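Local coordinates for protein putative alpha-L-fucosidase (Bacteroides thetaiotaomicron, PDB 4H41) that is probably an alpha-L-fucosidase-like glycoside hydrolase that takes part in the breakdown of host glycans, although its precise activity remains putative, at residues E228-I233 / Y266-W271. Residues are numbered along the deposited sequence; the frame is centred on the assembly and turned at random.
Sequences EIFDGI and YGMQCW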
loop_
_atom_site.group_PDB
_atom_site.type_symbol
_atom_site.label_atom_id
_atom_site.label_comp_id
_atom_site.label_asym_id
_atom_site.label_seq_id
_atom_site.Cartn_x
_atom_site.Cartn_y
_atom_site.Cartn_z
ATOM N N GLU B 228 -36.542 -3.083 -13.216
ATOM C CA GLU B 228 -36.855 -1.919 -14.046
ATOM C C GLU B 228 -35.724 -1.589 -15.017
ATOM O O GLU B 228 -35.985 -1.236 -16.168
ATOM C CB GLU B 228 -37.117 -0.677 -13.172
ATOM C CG GLU B 228 -38.380 -0.792 -12.347
ATOM C CD GLU B 228 -38.823 0.490 -11.668
ATOM O OE1 GLU B 228 -39.078 1.482 -12.388
ATOM O OE2 GLU B 228 -38.961 0.493 -10.423
ATOM N N ILE B 229 -34.483 -1.676 -14.559
ATOM C CA ILE B 229 -33.345 -1.353 -15.414
ATOM C C ILE B 229 -33.257 -2.365 -16.535
ATOM O O ILE B 229 -33.211 -1.957 -17.694
ATOM C CB ILE B 229 -32.023 -1.240 -14.611
ATOM C CG1 ILE B 229 -32.093 -0.020 -13.706
ATOM C CG2 ILE B 229 -30.830 -1.143 -15.540
ATOM C CD1 ILE B 229 -31.192 -0.117 -12.513
ATOM N N PHE B 230 -33.271 -3.664 -16.205
ATOM C CA PHE B 230 -33.171 -4.704 -17.235
ATOM C C PHE B 230 -34.339 -4.648 -18.222
ATOM O O PHE B 230 -34.084 -4.749 -19.410
ATOM C CB PHE B 230 -33.012 -6.075 -16.651
ATOM C CG PHE B 230 -31.713 -6.310 -15.919
ATOM C CD1 PHE B 230 -30.526 -5.702 -16.330
ATOM C CD2 PHE B 230 -31.675 -7.113 -14.808
ATOM C CE1 PHE B 230 -29.334 -5.938 -15.644
ATOM C CE2 PHE B 230 -30.489 -7.312 -14.109
ATOM C CZ PHE B 230 -29.324 -6.763 -14.562
ATOM N N ASP B 231 -35.553 -4.309 -17.763
ATOM C CA ASP B 231 -36.703 -4.113 -18.652
ATOM C C ASP B 231 -36.404 -3.044 -19.702
ATOM O O ASP B 231 -36.768 -3.216 -20.872
ATOM C CB ASP B 231 -37.953 -3.735 -17.839
ATOM C CG ASP B 231 -39.202 -3.639 -18.699
ATOM O OD1 ASP B 231 -39.513 -4.617 -19.405
ATOM O OD2 ASP B 231 -39.768 -2.545 -18.790
ATOM N N GLY B 232 -35.744 -1.964 -19.294
ATOM C CA GLY B 232 -35.408 -0.868 -20.189
ATOM C C GLY B 232 -34.220 -1.078 -21.106
ATOM O O GLY B 232 -34.192 -0.501 -22.190
ATOM N N ILE B 233 -33.256 -1.922 -20.733
ATOM C CA ILE B 233 -32.000 -2.017 -21.512
ATOM C C ILE B 233 -31.728 -3.340 -22.201
ATOM O O ILE B 233 -30.776 -3.391 -22.986
ATOM C CB ILE B 233 -30.791 -1.687 -20.579
ATOM C CG1 ILE B 233 -30.447 -2.836 -19.573
ATOM C CG2 ILE B 233 -31.019 -0.376 -19.841
ATOM C CD1 ILE B 233 -29.172 -2.681 -18.764
ATOM N N TYR B 266 -35.256 -11.464 -18.679
ATOM C CA TYR B 266 -35.006 -10.533 -19.785
ATOM C C TYR B 266 -34.082 -11.061 -20.866
ATOM O O TYR B 266 -33.769 -10.315 -21.798
ATOM C CB TYR B 266 -34.471 -9.230 -19.212
ATOM C CG TYR B 266 -35.534 -8.532 -18.401
ATOM C CD1 TYR B 266 -36.665 -7.998 -19.017
ATOM C CD2 TYR B 266 -35.497 -8.540 -17.019
ATOM C CE1 TYR B 266 -37.702 -7.444 -18.273
ATOM C CE2 TYR B 266 -36.527 -7.979 -16.266
ATOM C CZ TYR B 266 -37.608 -7.398 -16.896
ATOM O OH TYR B 266 -38.650 -6.880 -16.170
ATOM N N GLY B 267 -33.819 -12.364 -20.855
ATOM C CA GLY B 267 -33.022 -13.005 -21.884
ATOM C C GLY B 267 -31.601 -12.507 -21.998
ATOM O O GLY B 267 -31.042 -12.491 -23.089
HETATM N N MSE B 268 -30.975 -12.154 -20.882
HETATM C CA MSE B 268 -29.611 -11.677 -20.900
HETATM C C MSE B 268 -28.697 -12.738 -20.375
HETATM O O MSE B 268 -29.130 -13.573 -19.577
HETATM C CB MSE B 268 -29.478 -10.429 -20.024
HETATM C CG MSE B 268 -30.318 -9.254 -20.513
HETATM SE SE MSE B 268 -30.344 -7.814 -19.219
HETATM C CE MSE B 268 -28.519 -7.354 -19.222
ATOM N N GLN B 269 -27.422 -12.665 -20.746
ATOM C CA GLN B 269 -26.402 -13.555 -20.167
ATOM C C GLN B 269 -26.086 -13.060 -18.785
ATOM O O GLN B 269 -26.140 -11.841 -18.517
ATOM C CB GLN B 269 -25.123 -13.602 -21.032
ATOM C CG GLN B 269 -25.338 -14.364 -22.349
ATOM C CD GLN B 269 -24.063 -14.689 -23.120
ATOM O OE1 GLN B 269 -22.939 -14.548 -22.621
ATOM N NE2 GLN B 269 -24.213 -15.298 -24.314
ATOM N N CYS B 270 -25.800 -13.973 -17.882
ATOM C CA CYS B 270 -25.534 -13.637 -16.493
ATOM C C CYS B 270 -24.079 -13.917 -16.195
ATOM O O CYS B 270 -23.649 -15.077 -16.139
ATOM C CB CYS B 270 -26.462 -14.434 -15.575
ATOM S SG CYS B 270 -26.403 -13.884 -13.869
ATOM N N TRP B 271 -23.301 -12.860 -16.109
ATOM C CA TRP B 271 -21.882 -12.970 -15.818
ATOM C C TRP B 271 -21.602 -12.553 -14.409
ATOM O O TRP B 271 -22.381 -11.839 -13.800
ATOM C CB TRP B 271 -21.080 -12.060 -16.762
ATOM C CG TRP B 271 -21.067 -12.445 -18.223
ATOM C CD1 TRP B 271 -21.842 -13.387 -18.852
ATOM C CD2 TRP B 271 -20.353 -11.759 -19.256
ATOM N NE1 TRP B 271 -21.581 -13.388 -20.195
ATOM C CE2 TRP B 271 -20.663 -12.399 -20.474
ATOM C CE3 TRP B 271 -19.394 -10.725 -19.257
ATOM C CZ2 TRP B 271 -20.103 -11.993 -21.693
ATOM C CZ3 TRP B 271 -18.816 -10.345 -20.465
ATOM C CH2 TRP B 271 -19.202 -10.945 -21.668
#
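Y266 lays one face of its ring against the backbone of helix 219-233, with F230 C and D231 N both over the ring centre, the latter 3.7 Å above the plane. At the near edge of this patch F230 CB meets Y266 CD2 at 3.5 Å, and on the D231 side Y266 CE1 comes equally close to D231 CA. A broad flat ring suits the place, because it can cover a peptide of the helix and still send a hydroxyl past it: Y266 OH makes a hydrogen bond with N227 OD1, one turn earlier in the same helix. The D231 carboxylate, at the exposed border, lies beside the CE1 corner of the tyrosine, its plane turned 56° from the ring; D231 OD1 lies 3.5 Å from Y266 CE1, a van der Waals approach. A leucine in place of Y266 would probably uncover the peptide between F230 and D231 and leave N227 without its hydroxyl partner.

A second, apolar contact lies deeper. The selenium of M268, a selenomethionine, sits 4.2 Å from the centroid of the F230 ring and 36° off its normal, an oblique Met-aromatic contact. The bend at its last torsion (chi3 64°) carries the terminal methyl to the CD1-CE1 side of the ring, M268 CE lying 3.9 Å from F230 CE1. F230 is itself buried, also touching W226, L262 and C240, so a flexible, polarisable side chain fits well against its ring.

Between the two contacts G267 ends helix 252-266 in a Schellman motif, its positive phi favouring glycine. The end of helix 219-233 is thus packed by Y266, where helix 252-266 ends, and by M268 in the turn into strand 269-273, within the alpha/beta repeats of a TIM barrel of eight parallel strands.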